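Long-range contacts in allergen Bos d 2 (Bos taurus, PDB 4WFV), which probably carries pheromones or other small odorant molecules as a secreted member of the lipocalin family: residues Y20-N25 and R138-E143; T100-Y105 and M113-A118; S52-L57 and L65-A70; Y38-E43 and K150-P155. All coordinates share one frame; numbering follows the deposited sequence. Where two conformers were deposited one is given.

In the fold
All four contacts reach the antiparallel sheet that forms the lipocalin barrel. Contacts 2 and 3 are hairpin pairings, with centres about 14 Å apart, and contact 3 comes first along the chain. Contacts 1 and 4 bring chain-distant parts together. Contact 1 sets the loop after helix 125-137 on strand 17-23, and contact 4 sets the C-terminal tail on strand 38-45. Contact 1 touches contact 2 through neighbouring strands 17-23 and 110-118. Contact 3 touches contact 4 through strands 50-59 and 38-45. A hydrogen bond from Tyr39 to Glu115 joins contacts 2 and 4. Hairpins thus build the barrel wall, while helix loop and tail pack on it.

Contact 1: Y20-N25 and R138-E143; sequences YAAADN and RGVPNE
Val140 and Pro141 meet Ala22, Ala23 and Asp24 without a single hydrogen bond between the two segments, although a strand takes part. This is where the lipocalin helix 125-137 gives way to the loop that packs on strand 17-23 of the barrel. The helix ends in a Schellman motif with Gly139, at positive phi, as its C-prime residue. The chain then turns toward the strand.

Val140 CG1 does much of the touching. It lies 3.6 Å from Ala22 CB and equally 3.6 Å from Ala22 O. CG1 stands anti to the backbone N of Val140 (chi1 175°), which carries this methyl to the strand. Ala22 also packs on Tyr131 and Asn135 of the helix, so this strand methyl is packed by both the helix and the loop that follows it.

Pro141 meets the end of the strand with CG and CD of its ring. Its CG is 3.6 Å from Ala23 O, an oxygen that accepts a hydrogen bond from Asn144 ND2. The carboxylate of Asp24 turns to another partner, the backbone N of Lys112. CA and CB of Asp24 stay on the proline: Pro141 CD lies 3.6 Å from Asp24 CA and 3.8 Å from Asp24 CB.

Contact 2: T100-Y105 and M113-A118; sequences TYVENY and MTEGLA
Thr100 and Glu115 face each other as an antiparallel hydrogen-bonded pair, and their side chains are joined as well. The pair lies in the hairpin of strands 97-105 and 110-118, part of the lipocalin barrel. Val102 and Met113 form the next hydrogen-bonded pair on the same face of the sheet. The bond from Val102 N to Met113 O is 2.8 Å long and almost straight, at 176°. Tyr101 and Thr114 lie between them as a non-hydrogen-bonded pair, with side chains on the other face.

The side chain of Glu115 can be followed outward. Its CB lies 3.2 Å from Thr100 OG1. CG and CD pass the same hydroxyl at longer range. At the tip, Glu115 OE1 accepts a hydrogen bond of 2.8 Å from Thr100 OG1 on its anti lone pair. Thr100 OG1 sits between its own backbone N and carbonyl carbon (chi1 67°), which turns it to the carboxylate. Tyr39 OH also hydrogen-bonds to Glu115 OE1, so two hydroxyls hold this buried oxygen.

Beside this pair, Val102 CB rests 3.6 Å from Met113 CG, and the two side chains run side by side. On the other face, Thr114 CG2 approaches the edge of the Tyr101 ring, 4.0 Å from CD1.

Strand 85-93 flanks the hairpin beyond 97-105, and strand 17-23 flanks it beyond 110-118. Helix 125-137 packs on the Tyr101 and Thr114 face, where Thr114 OG1 hydrogen-bonds to Asn135 and Tyr131.

Contact 3: S52-L57 and L65-A70; sequences SITFYL and LLTEVA
Leu65 opens the pairing by placing its CD1 over the ring of Tyr56. This methyl lies 3.8 Å from the ring centroid and 13° off the ring normal, a CH-pi contact near the middle of the face. The same CD1 touches Thr54 CG2. The segments belong to the antiparallel hairpin of strands 50-59 and 62-74 in the lipocalin barrel.

Leu66 pairs with Phe55 through two backbone hydrogen bonds. Its CB sits over one face of the Phe55 ring, toward the rim, with Phe55 CZ 3.9 Å away. Its CD1 reaches Leu57 CD2 at 4.1 Å. Thr67 returns to the face of Leu65. Its OG1 shares a 2.8 Å hydrogen bond with Thr54 OG1, and its CG2 lies 3.4 Å from Ser52 OG.

Glu68 makes two backbone bonds with Ile53. Glu68 CG, set anti to its carbonyl carbon (chi1 -63°), meets the Phe55 ring at its edge, in plane, 3.6 Å from CE1. Phe82 meets the same ring edge-to-face. Val69 continues the register opposite Ser52, and Ala70 packs on Tyr78 and Leu80 of strand 77-81.

The two faces thus differ in chemistry. Leu66 and Glu68 hold Phe55 at a face and an edge with carbon atoms. The opposite face joins a hydroxyl pair to a leucine-tyrosine contact, and four backbone bonds fix the register between them.

Contact 4: Y38-E43 and K150-P155; sequences YYRRIE and KTDNCP
Arg40 bends at chi2 (-70°) and Asp152 sets its CG anti to the backbone N (chi1 -171°), and these torsions bring guanidinium and carboxylate together. The contact fastens the C-terminal tail to strand 38-45 of the lipocalin barrel. The salt bridge is end-on. Arg40 NH1 bonds Asp152 OD2 at 2.8 Å through the syn lone pair. Arg40 NH2 bonds Asp152 OD1 at 2.9 Å, almost straight at 174°. The two flat groups are nearly coplanar.

Pro155 O accepts from Arg40 NE at 2.8 Å and from Arg40 NH2 at 3.0 Å, a side-on grip on one atom. Arg40 NH1 also bonds the backbone O of Tyr39, so all three nitrogens are engaged. Arg40 itself is part of a classic beta bulge, in which it and Arg41 both face Thr54.

Asp152 OD1 has a second donor, Cys154 N, which closes an Asx turn in the tail. Tyr38 slides past Asp152, with its CD1 3.4 Å from Asp152 CG. Its OH shares a 2.8 Å hydrogen bond with Thr151 OG1, and Arg36 bonds both of these hydroxyls. The sulfur of Cys154 stands obliquely beside the Tyr38 ring and is tied to Cys63 by a disulfide.

The tail is therefore held by a disulfide, one salt bridge and several hydrogen bonds. The guanidinium would probably favour the ionised form of Asp152, and its in-plane bonds to Asp152, Pro155 and Tyr39 would limit rotation of the arginine tip.

Contact 1: Y20-N25 and R138-E143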
loop_
_atom_site.group_PDB
_atom_site.type_symbol
_atom_site.label_atom_id
_atom_site.label_comp_id
_atom_site.label_asym_id
_atom_site.label_seq_id
_atom_site.Cartn_x
_atom_site.Cartn_y
_atom_site.Cartn_z
ATOM N N TYR A 20 -4.345 6.490 3.092
ATOM C CA TYR A 20 -3.750 7.366 2.091
ATOM C C TYR A 20 -2.950 6.584 1.068
ATOM O O TYR A 20 -2.445 5.489 1.327
ATOM C CB TYR A 20 -2.775 8.356 2.744
ATOM C CG TYR A 20 -3.407 9.324 3.711
ATOM C CD1 TYR A 20 -4.188 10.372 3.263
ATOM C CD2 TYR A 20 -3.186 9.207 5.082
ATOM C CE1 TYR A 20 -4.772 11.272 4.158
ATOM C CE2 TYR A 20 -3.771 10.083 5.984
ATOM C CZ TYR A 20 -4.545 11.119 5.516
ATOM O OH TYR A 20 -5.125 11.997 6.400
ATOM N N ALA A 21 -2.798 7.199 -0.099
ATOM C CA ALA A 21 -1.792 6.767 -1.062
ATOM C C ALA A 21 -1.153 8.018 -1.627
ATOM O O ALA A 21 -1.754 9.092 -1.599
ATOM C CB ALA A 21 -2.401 5.928 -2.177
ATOM N N ALA A 22 0.063 7.880 -2.139
ATOM C CA ALA A 22 0.758 9.007 -2.758
ATOM C C ALA A 22 1.640 8.445 -3.844
ATOM O O ALA A 22 2.163 7.348 -3.705
ATOM C CB ALA A 22 1.605 9.771 -1.713
ATOM N N ALA A 23 1.805 9.189 -4.937
ATOM C CA ALA A 23 2.604 8.692 -6.057
ATOM C C ALA A 23 3.178 9.844 -6.840
ATOM O O ALA A 23 2.609 10.930 -6.845
ATOM C CB ALA A 23 1.737 7.816 -6.991
ATOM N N ASP A 24 4.296 9.601 -7.521
ATOM C CA ASP A 24 4.833 10.644 -8.381
ATOM C C ASP A 24 3.995 10.776 -9.650
ATOM O O ASP A 24 3.825 11.880 -10.163
ATOM C CB ASP A 24 6.346 10.489 -8.636
ATOM C CG ASP A 24 6.747 9.128 -9.203
ATOM O OD1 ASP A 24 5.891 8.263 -9.473
ATOM O OD2 ASP A 24 7.964 8.951 -9.422
ATOM N N ASN A 25 3.445 9.664 -10.133
ATOM C CA ASN A 25 2.483 9.692 -11.232
ATOM C C ASN A 25 1.072 9.599 -10.678
ATOM O O ASN A 25 0.563 8.504 -10.432
ATOM C CB ASN A 25 2.744 8.534 -12.198
ATOM C CG ASN A 25 4.068 8.669 -12.913
ATOM O OD1 ASN A 25 4.469 9.771 -13.285
ATOM N ND2 ASN A 25 4.754 7.558 -13.104
ATOM N N ARG A 138 11.756 9.120 -0.073
ATOM C CA ARG A 138 11.742 8.220 -1.218
ATOM C C ARG A 138 11.307 8.889 -2.504
ATOM O O ARG A 138 10.975 8.212 -3.480
ATOM C CB ARG A 138 10.849 7.030 -0.915
ATOM C CG ARG A 138 11.497 6.150 0.106
ATOM C CD ARG A 138 10.536 5.199 0.740
ATOM N NE ARG A 138 11.271 4.375 1.689
ATOM C CZ ARG A 138 11.589 4.775 2.915
ATOM N NH1 ARG A 138 11.212 5.979 3.343
ATOM N NH2 ARG A 138 12.278 3.974 3.718
ATOM N N GLY A 139 11.302 10.217 -2.502
ATOM C CA GLY A 139 10.964 10.960 -3.700
ATOM C C GLY A 139 9.508 10.847 -4.117
ATOM O O GLY A 139 9.166 11.019 -5.287
ATOM N N VAL A 140 8.638 10.571 -3.151
ATOM C CA VAL A 140 7.204 10.543 -3.414
ATOM C C VAL A 140 6.592 11.863 -2.940
ATOM O O VAL A 140 6.701 12.220 -1.769
ATOM C CB VAL A 140 6.553 9.354 -2.706
ATOM C CG1 VAL A 140 5.030 9.387 -2.874
ATOM C CG2 VAL A 140 7.138 8.054 -3.265
ATOM N N PRO A 141 5.993 12.623 -3.868
ATOM C CA PRO A 141 5.539 13.976 -3.520
ATOM C C PRO A 141 4.286 14.013 -2.652
ATOM O O PRO A 141 3.256 13.427 -2.993
ATOM C CB PRO A 141 5.271 14.618 -4.884
ATOM C CG PRO A 141 4.973 13.473 -5.786
ATOM C CD PRO A 141 5.794 12.316 -5.296
ATOM N N ASN A 142 4.372 14.723 -1.536
ATOM C CA ASN A 142 3.228 14.826 -0.643
ATOM C C ASN A 142 2.070 15.607 -1.256
ATOM O O ASN A 142 0.924 15.462 -0.840
ATOM C CB ASN A 142 3.665 15.376 0.712
ATOM C CG ASN A 142 4.418 14.346 1.508
ATOM O OD1 ASN A 142 3.937 13.233 1.693
ATOM N ND2 ASN A 142 5.619 14.685 1.948
ATOM N N GLU A 143 2.370 16.411 -2.268
ATOM C CA GLU A 143 1.353 17.145 -3.000
ATOM C C GLU A 143 0.380 16.197 -3.697
ATOM O O GLU A 143 -0.735 16.574 -4.036
ATOM C CB GLU A 143 2.016 18.070 -4.027
ATOM C CG GLU A 143 2.828 19.213 -3.412
ATOM C CD GLU A 143 4.264 18.833 -3.037
ATOM O OE1 GLU A 143 4.654 17.649 -3.149
ATOM O OE2 GLU A 143 5.014 19.747 -2.635
#

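Contact 2: T100-Y105 and M113-A118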
loop_
_atom_site.group_PDB
_atom_site.type_symbol
_atom_site.label_atom_id
_atom_site.label_comp_id
_atom_site.label_asym_id
_atom_site.label_seq_id
_atom_site.Cartn_x
_atom_site.Cartn_y
_atom_site.Cartn_z
ATOM N N THR A 100 3.699 1.109 3.081
ATOM C CA THR A 100 4.383 0.408 2.002
ATOM C C THR A 100 5.017 1.412 1.062
ATOM O O THR A 100 4.546 2.545 0.932
ATOM C CB THR A 100 3.426 -0.454 1.155
ATOM O OG1 THR A 100 2.518 0.401 0.442
ATOM C CG2 THR A 100 2.654 -1.427 2.026
ATOM N N TYR A 101 6.095 0.984 0.409
ATOM C CA TYR A 101 6.696 1.729 -0.681
ATOM C C TYR A 101 6.697 0.811 -1.889
ATOM O O TYR A 101 7.215 -0.302 -1.833
ATOM C CB TYR A 101 8.121 2.178 -0.341
ATOM C CG TYR A 101 8.847 2.766 -1.530
ATOM C CD1 TYR A 101 8.450 3.980 -2.084
ATOM C CD2 TYR A 101 9.907 2.092 -2.124
ATOM C CE1 TYR A 101 9.099 4.517 -3.186
ATOM C CE2 TYR A 101 10.567 2.627 -3.237
ATOM C CZ TYR A 101 10.153 3.838 -3.755
ATOM O OH TYR A 101 10.788 4.374 -4.852
ATOM N N VAL A 102 6.085 1.270 -2.970
ATOM C CA VAL A 102 5.914 0.463 -4.165
ATOM C C VAL A 102 6.583 1.143 -5.346
ATOM O O VAL A 102 6.435 2.357 -5.537
ATOM C CB VAL A 102 4.415 0.284 -4.464
ATOM C CG1 VAL A 102 4.196 -0.340 -5.837
ATOM C CG2 VAL A 102 3.746 -0.528 -3.354
ATOM N N GLU A 103 7.334 0.367 -6.121
ATOM C CA GLU A 103 7.778 0.818 -7.436
ATOM C C GLU A 103 7.077 -0.052 -8.466
ATOM O O GLU A 103 7.234 -1.277 -8.489
ATOM C CB GLU A 103 9.307 0.741 -7.587
ATOM C CG GLU A 103 10.043 1.637 -6.606
ATOM C CD GLU A 103 11.514 1.813 -6.931
ATOM O OE1 GLU A 103 12.050 1.037 -7.757
ATOM O OE2 GLU A 103 12.133 2.730 -6.349
ATOM N N ASN A 104 6.266 0.587 -9.297
ATOM C CA ASN A 104 5.528 -0.113 -10.339
ATOM C C ASN A 104 6.106 0.242 -11.701
ATOM O O ASN A 104 6.406 1.401 -11.970
ATOM C CB ASN A 104 4.047 0.276 -10.279
ATOM C CG ASN A 104 3.259 -0.190 -11.489
ATOM O OD1 ASN A 104 3.171 0.517 -12.497
ATOM N ND2 ASN A 104 2.659 -1.368 -11.388
ATOM N N TYR A 105 6.277 -0.765 -12.544
ATOM C CA TYR A 105 6.702 -0.539 -13.918
ATOM C C TYR A 105 5.663 -1.145 -14.839
ATOM O O TYR A 105 5.334 -2.331 -14.727
ATOM C CB TYR A 105 8.069 -1.183 -14.161
ATOM C CG TYR A 105 8.515 -1.210 -15.611
ATOM C CD1 TYR A 105 8.791 -0.035 -16.302
ATOM C CD2 TYR A 105 8.687 -2.421 -16.274
ATOM C CE1 TYR A 105 9.208 -0.067 -17.638
ATOM C CE2 TYR A 105 9.103 -2.459 -17.581
ATOM C CZ TYR A 105 9.360 -1.282 -18.251
ATOM O OH TYR A 105 9.776 -1.341 -19.561
ATOM N N MET A 113 5.452 5.055 -5.388
ATOM C CA MET A 113 4.274 5.364 -4.582
ATOM C C MET A 113 4.369 4.783 -3.178
ATOM O O MET A 113 5.181 3.906 -2.886
ATOM C CB MET A 113 2.994 4.888 -5.279
ATOM C CG MET A 113 2.865 3.399 -5.378
ATOM S SD MET A 113 1.265 2.906 -6.058
ATOM C CE MET A 113 0.151 3.132 -4.681
ATOM N N THR A 114 3.541 5.323 -2.299
ATOM C CA THR A 114 3.400 4.736 -0.975
ATOM C C THR A 114 1.942 4.551 -0.649
ATOM O O THR A 114 1.068 5.175 -1.265
ATOM C CB THR A 114 3.998 5.630 0.127
ATOM O OG1 THR A 114 3.328 6.897 0.113
ATOM C CG2 THR A 114 5.524 5.806 -0.057
ATOM N N GLU A 115 1.695 3.682 0.327
ATOM C CA GLU A 115 0.363 3.477 0.871
ATOM C C GLU A 115 0.438 3.563 2.383
ATOM O O GLU A 115 1.358 3.000 3.012
ATOM C CB GLU A 115 -0.177 2.106 0.460
ATOM C CG GLU A 115 -0.314 1.980 -1.052
ATOM C CD GLU A 115 -0.492 0.555 -1.518
ATOM O OE1 GLU A 115 0.208 -0.334 -1.010
ATOM O OE2 GLU A 115 -1.348 0.334 -2.400
ATOM N N GLY A 116 -0.508 4.283 2.974
ATOM C CA GLY A 116 -0.583 4.428 4.421
ATOM C C GLY A 116 -1.814 3.715 4.935
ATOM O O GLY A 116 -2.939 4.132 4.647
ATOM N N LEU A 117 -1.597 2.643 5.687
ATOM C CA LEU A 117 -2.669 1.784 6.164
ATOM C C LEU A 117 -2.831 1.984 7.668
ATOM O O LEU A 117 -1.862 2.305 8.356
ATOM C CB LEU A 117 -2.338 0.317 5.889
ATOM C CG LEU A 117 -1.780 -0.115 4.538
ATOM C CD1 LEU A 117 -1.640 -1.641 4.492
ATOM C CD2 LEU A 117 -2.680 0.333 3.424
ATOM N N ALA A 118 -4.046 1.792 8.165
ATOM C CA ALA A 118 -4.320 1.903 9.598
ATOM C C ALA A 118 -5.262 0.819 10.079
ATOM O O ALA A 118 -6.036 0.260 9.304
ATOM C CB ALA A 118 -4.916 3.251 9.926
#

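Contact 3: S52-L57 and L65-A70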
loop_
_atom_site.group_PDB
_atom_site.type_symbol
_atom_site.label_atom_id
_atom_site.label_comp_id
_atom_site.label_asym_id
_atom_site.label_seq_id
_atom_site.Cartn_x
_atom_site.Cartn_y
_atom_site.Cartn_z
ATOM N N SER A 52 0.096 -12.545 1.417
ATOM C CA SER A 52 -1.176 -12.638 0.727
ATOM C C SER A 52 -1.932 -11.352 1.020
ATOM O O SER A 52 -2.145 -11.012 2.179
ATOM C CB SER A 52 -1.965 -13.847 1.232
ATOM O OG SER A 52 -3.200 -13.960 0.557
ATOM N N ILE A 53 -2.317 -10.617 -0.021
ATOM C CA ILE A 53 -2.966 -9.329 0.163
ATOM C C ILE A 53 -4.334 -9.352 -0.505
ATOM O O ILE A 53 -4.457 -9.613 -1.709
ATOM C CB ILE A 53 -2.121 -8.186 -0.427
ATOM C CG1 ILE A 53 -0.711 -8.213 0.164
ATOM C CG2 ILE A 53 -2.780 -6.837 -0.160
ATOM C CD1 ILE A 53 0.244 -7.241 -0.509
ATOM N N THR A 54 -5.363 -9.080 0.289
ATOM C CA THR A 54 -6.737 -9.065 -0.186
ATOM C C THR A 54 -7.258 -7.626 -0.164
ATOM O O THR A 54 -7.113 -6.907 0.838
ATOM C CB THR A 54 -7.615 -9.988 0.664
ATOM O OG1 THR A 54 -7.160 -11.339 0.495
ATOM C CG2 THR A 54 -9.069 -9.886 0.236
ATOM N N PHE A 55 -7.816 -7.187 -1.288
ATOM C CA PHE A 55 -8.196 -5.786 -1.460
ATOM C C PHE A 55 -9.276 -5.668 -2.520
ATOM O O PHE A 55 -9.481 -6.588 -3.311
ATOM C CB PHE A 55 -6.970 -4.956 -1.887
ATOM C CG PHE A 55 -6.379 -5.382 -3.206
ATOM C CD1 PHE A 55 -5.478 -6.432 -3.271
ATOM C CD2 PHE A 55 -6.737 -4.735 -4.384
ATOM C CE1 PHE A 55 -4.942 -6.832 -4.485
ATOM C CE2 PHE A 55 -6.197 -5.131 -5.594
ATOM C CZ PHE A 55 -5.302 -6.175 -5.640
ATOM N N TYR A 56 -9.953 -4.527 -2.533
ATOM C CA TYR A 56 -10.878 -4.189 -3.615
ATOM C C TYR A 56 -10.244 -3.284 -4.658
ATOM O O TYR A 56 -9.449 -2.395 -4.341
ATOM C CB TYR A 56 -12.141 -3.502 -3.086
ATOM C CG TYR A 56 -13.123 -4.429 -2.419
ATOM C CD1 TYR A 56 -14.000 -5.200 -3.175
ATOM C CD2 TYR A 56 -13.175 -4.538 -1.033
ATOM C CE1 TYR A 56 -14.902 -6.038 -2.572
ATOM C CE2 TYR A 56 -14.068 -5.379 -0.422
ATOM C CZ TYR A 56 -14.930 -6.126 -1.198
ATOM O OH TYR A 56 -15.817 -6.967 -0.570
ATOM N N LEU A 57 -10.611 -3.530 -5.910
ATOM C CA LEU A 57 -10.311 -2.641 -7.019
ATOM C C LEU A 57 -11.670 -2.256 -7.583
ATOM O O LEU A 57 -12.535 -3.118 -7.731
ATOM C CB LEU A 57 -9.489 -3.387 -8.069
ATOM C CG LEU A 57 -9.105 -2.684 -9.366
ATOM C CD1 LEU A 57 -8.044 -1.614 -9.110
ATOM C CD2 LEU A 57 -8.602 -3.718 -10.365
ATOM N N LEU A 65 -13.349 -7.823 -5.470
ATOM C CA LEU A 65 -12.480 -8.385 -4.441
ATOM C C LEU A 65 -11.374 -9.250 -5.050
ATOM O O LEU A 65 -11.640 -10.245 -5.731
ATOM C CB LEU A 65 -13.283 -9.198 -3.416
ATOM C CG LEU A 65 -12.532 -9.650 -2.158
ATOM C CD1 LEU A 65 -12.049 -8.451 -1.366
ATOM C CD2 LEU A 65 -13.386 -10.568 -1.269
ATOM N N LEU A 66 -10.132 -8.866 -4.790
ATOM C CA LEU A 66 -8.983 -9.573 -5.340
ATOM C C LEU A 66 -8.038 -9.998 -4.226
ATOM O O LEU A 66 -7.981 -9.368 -3.166
ATOM C CB LEU A 66 -8.233 -8.679 -6.329
ATOM C CG LEU A 66 -9.000 -8.194 -7.560
ATOM C CD1 LEU A 66 -8.148 -7.225 -8.364
ATOM C CD2 LEU A 66 -9.441 -9.377 -8.426
ATOM N N THR A 67 -7.298 -11.070 -4.476
ATOM C CA THR A 67 -6.209 -11.472 -3.608
ATOM C C THR A 67 -4.967 -11.686 -4.458
ATOM O O THR A 67 -4.999 -12.425 -5.444
ATOM C CB THR A 67 -6.537 -12.761 -2.839
ATOM O OG1 THR A 67 -7.646 -12.523 -1.962
ATOM C CG2 THR A 67 -5.331 -13.216 -2.016
ATOM N N GLU A 68 -3.882 -11.017 -4.084
ATOM C CA GLU A 68 -2.601 -11.165 -4.770
ATOM C C GLU A 68 -1.535 -11.693 -3.816
ATOM O O GLU A 68 -1.531 -11.365 -2.632
ATOM C CB GLU A 68 -2.145 -9.822 -5.355
ATOM C CG GLU A 68 -3.066 -9.242 -6.418
ATOM C CD GLU A 68 -2.872 -9.893 -7.773
ATOM O OE1 GLU A 68 -1.863 -10.607 -7.942
ATOM O OE2 GLU A 68 -3.731 -9.700 -8.659
ATOM N N VAL A 69 -0.619 -12.508 -4.326
ATOM C CA VAL A 69 0.466 -13.012 -3.504
ATOM C C VAL A 69 1.774 -12.372 -3.938
ATOM O O VAL A 69 2.108 -12.357 -5.126
ATOM C CB VAL A 69 0.574 -14.550 -3.587
ATOM C CG1 VAL A 69 1.753 -15.047 -2.765
ATOM C CG2 VAL A 69 -0.719 -15.189 -3.108
ATOM N N ALA A 70 2.499 -11.818 -2.974
ATOM C CA ALA A 70 3.794 -11.201 -3.233
ATOM C C ALA A 70 4.902 -12.068 -2.640
ATOM O O ALA A 70 4.782 -12.549 -1.520
ATOM C CB ALA A 70 3.838 -9.808 -2.628
#

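Contact 4: Y38-E43 and K150-P155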
loop_
_atom_site.group_PDB
_atom_site.type_symbol
_atom_site.label_atom_id
_atom_site.label_comp_id
_atom_site.label_asym_id
_atom_site.label_seq_id
_atom_site.Cartn_x
_atom_site.Cartn_y
_atom_site.Cartn_z
ATOM N N TYR A 38 -8.098 -0.823 -2.363
ATOM C CA TYR A 38 -8.694 -0.699 -1.041
ATOM C C TYR A 38 -8.432 -1.950 -0.211
ATOM O O TYR A 38 -9.181 -2.936 -0.272
ATOM C CB TYR A 38 -10.193 -0.388 -1.158
ATOM C CG TYR A 38 -10.482 0.892 -1.916
ATOM C CD1 TYR A 38 -10.339 2.135 -1.309
ATOM C CD2 TYR A 38 -10.898 0.857 -3.243
ATOM C CE1 TYR A 38 -10.612 3.320 -2.006
ATOM C CE2 TYR A 38 -11.172 2.034 -3.950
ATOM C CZ TYR A 38 -11.022 3.254 -3.317
ATOM O OH TYR A 38 -11.292 4.421 -3.999
ATOM N N TYR A 39 -7.363 -1.884 0.580
ATOM C CA TYR A 39 -6.916 -3.004 1.404
ATOM C C TYR A 39 -7.997 -3.503 2.331
ATOM O O TYR A 39 -8.792 -2.723 2.852
ATOM C CB TYR A 39 -5.729 -2.572 2.269
ATOM C CG TYR A 39 -4.390 -2.633 1.569
ATOM C CD1 TYR A 39 -4.038 -1.692 0.603
ATOM C CD2 TYR A 39 -3.469 -3.624 1.884
ATOM C CE1 TYR A 39 -2.809 -1.739 -0.036
ATOM C CE2 TYR A 39 -2.229 -3.678 1.254
ATOM C CZ TYR A 39 -1.905 -2.738 0.299
ATOM O OH TYR A 39 -0.668 -2.821 -0.321
ATOM N N ARG A 40 -8.006 -4.816 2.540
ATOM C CA ARG A 40 -8.852 -5.424 3.567
ATOM C C ARG A 40 -8.052 -6.315 4.505
ATOM O O ARG A 40 -8.308 -6.339 5.709
ATOM C CB ARG A 40 -10.018 -6.199 2.933
ATOM C CG ARG A 40 -11.035 -5.308 2.213
ATOM C CD ARG A 40 -11.834 -4.479 3.206
ATOM N NE ARG A 40 -12.886 -3.686 2.584
ATOM C CZ ARG A 40 -12.734 -2.446 2.122
ATOM N NH1 ARG A 40 -11.557 -1.828 2.196
ATOM N NH2 ARG A 40 -13.785 -1.813 1.615
ATOM N N ARG A 41 -7.074 -7.045 3.977
ATOM C CA ARG A 41 -6.367 -8.003 4.819
ATOM C C ARG A 41 -5.012 -8.362 4.249
ATOM O O ARG A 41 -4.856 -8.478 3.031
ATOM C CB ARG A 41 -7.204 -9.275 4.978
ATOM C CG ARG A 41 -6.641 -10.268 5.983
ATOM C CD ARG A 41 -7.593 -11.448 6.149
ATOM N NE ARG A 41 -7.112 -12.413 7.134
ATOM C CZ ARG A 41 -7.712 -13.570 7.398
ATOM N NH1 ARG A 41 -8.819 -13.906 6.751
ATOM N NH2 ARG A 41 -7.204 -14.392 8.308
ATOM N N ILE A 42 -4.036 -8.532 5.138
ATOM C CA ILE A 42 -2.717 -9.027 4.767
ATOM C C ILE A 42 -2.443 -10.220 5.664
ATOM O O ILE A 42 -2.705 -10.169 6.866
ATOM C CB ILE A 42 -1.616 -7.968 4.984
ATOM C CG1 ILE A 42 -1.903 -6.703 4.165
ATOM C CG2 ILE A 42 -0.250 -8.534 4.617
ATOM C CD1 ILE A 42 -0.904 -5.575 4.425
ATOM N N GLU A 43 -1.934 -11.297 5.080
ATOM C CA GLU A 43 -1.456 -12.417 5.876
ATOM C C GLU A 43 -0.047 -12.803 5.435
ATOM O O GLU A 43 0.327 -12.617 4.278
ATOM C CB GLU A 43 -2.410 -13.605 5.760
ATOM C CG GLU A 43 -3.803 -13.333 6.314
ATOM C CD GLU A 43 -3.812 -13.077 7.819
ATOM O OE1 GLU A 43 -2.860 -13.492 8.518
ATOM O OE2 GLU A 43 -4.773 -12.451 8.307
ATOM N N LYS A 150 -11.841 7.923 2.298
ATOM C CA LYS A 150 -13.016 8.757 2.055
ATOM C C LYS A 150 -13.759 8.405 0.763
ATOM O O LYS A 150 -14.877 8.880 0.539
ATOM C CB LYS A 150 -12.645 10.244 2.067
ATOM C CG LYS A 150 -12.289 10.759 3.461
ATOM C CD LYS A 150 -11.776 12.190 3.431
ATOM C CE LYS A 150 -11.363 12.641 4.828
ATOM N NZ LYS A 150 -12.546 12.776 5.720
ATOM N N THR A 151 -13.164 7.572 -0.083
ATOM C CA THR A 151 -13.889 7.072 -1.255
ATOM C C THR A 151 -14.062 5.554 -1.219
ATOM O O THR A 151 -14.479 4.944 -2.211
ATOM C CB THR A 151 -13.201 7.482 -2.589
ATOM O OG1 THR A 151 -11.950 6.793 -2.718
ATOM C CG2 THR A 151 -12.968 8.997 -2.644
ATOM N N ASP A 152 -13.759 4.944 -0.070
ATOM C CA ASP A 152 -13.853 3.493 0.058
ATOM C C ASP A 152 -15.249 3.073 0.480
ATOM O O ASP A 152 -15.532 2.862 1.669
ATOM C CB ASP A 152 -12.825 2.969 1.058
ATOM C CG ASP A 152 -12.731 1.452 1.060
ATOM O OD1 ASP A 152 -13.611 0.797 0.455
ATOM O OD2 ASP A 152 -11.794 0.916 1.683
ATOM N N ASN A 153 -16.115 2.962 -0.521
ATOM C CA ASN A 153 -17.491 2.556 -0.314
ATOM C C ASN A 153 -17.669 1.106 -0.707
ATOM O O ASN A 153 -18.781 0.665 -0.988
ATOM C CB ASN A 153 -18.452 3.470 -1.091
ATOM C CG ASN A 153 -18.240 3.414 -2.592
ATOM O OD1 ASN A 153 -17.242 2.892 -3.081
ATOM N ND2 ASN A 153 -19.198 3.953 -3.332
ATOM N N CYS A 154 -16.571 0.356 -0.735
ATOM C CA CYS A 154 -16.665 -1.089 -0.947
ATOM C C CYS A 154 -17.017 -1.803 0.355
ATOM O O CYS A 154 -16.838 -1.248 1.432
ATOM C CB CYS A 154 -15.361 -1.637 -1.526
ATOM S SG CYS A 154 -14.923 -0.899 -3.144
ATOM N N PRO A 155 -17.526 -3.037 0.259
ATOM C CA PRO A 155 -17.954 -3.732 1.475
ATOM C C PRO A 155 -16.814 -3.834 2.483
ATOM O O PRO A 155 -15.665 -4.039 2.089
ATOM C CB PRO A 155 -18.364 -5.117 0.947
ATOM C CG PRO A 155 -18.784 -4.859 -0.461
ATOM C CD PRO A 155 -17.807 -3.821 -0.957
#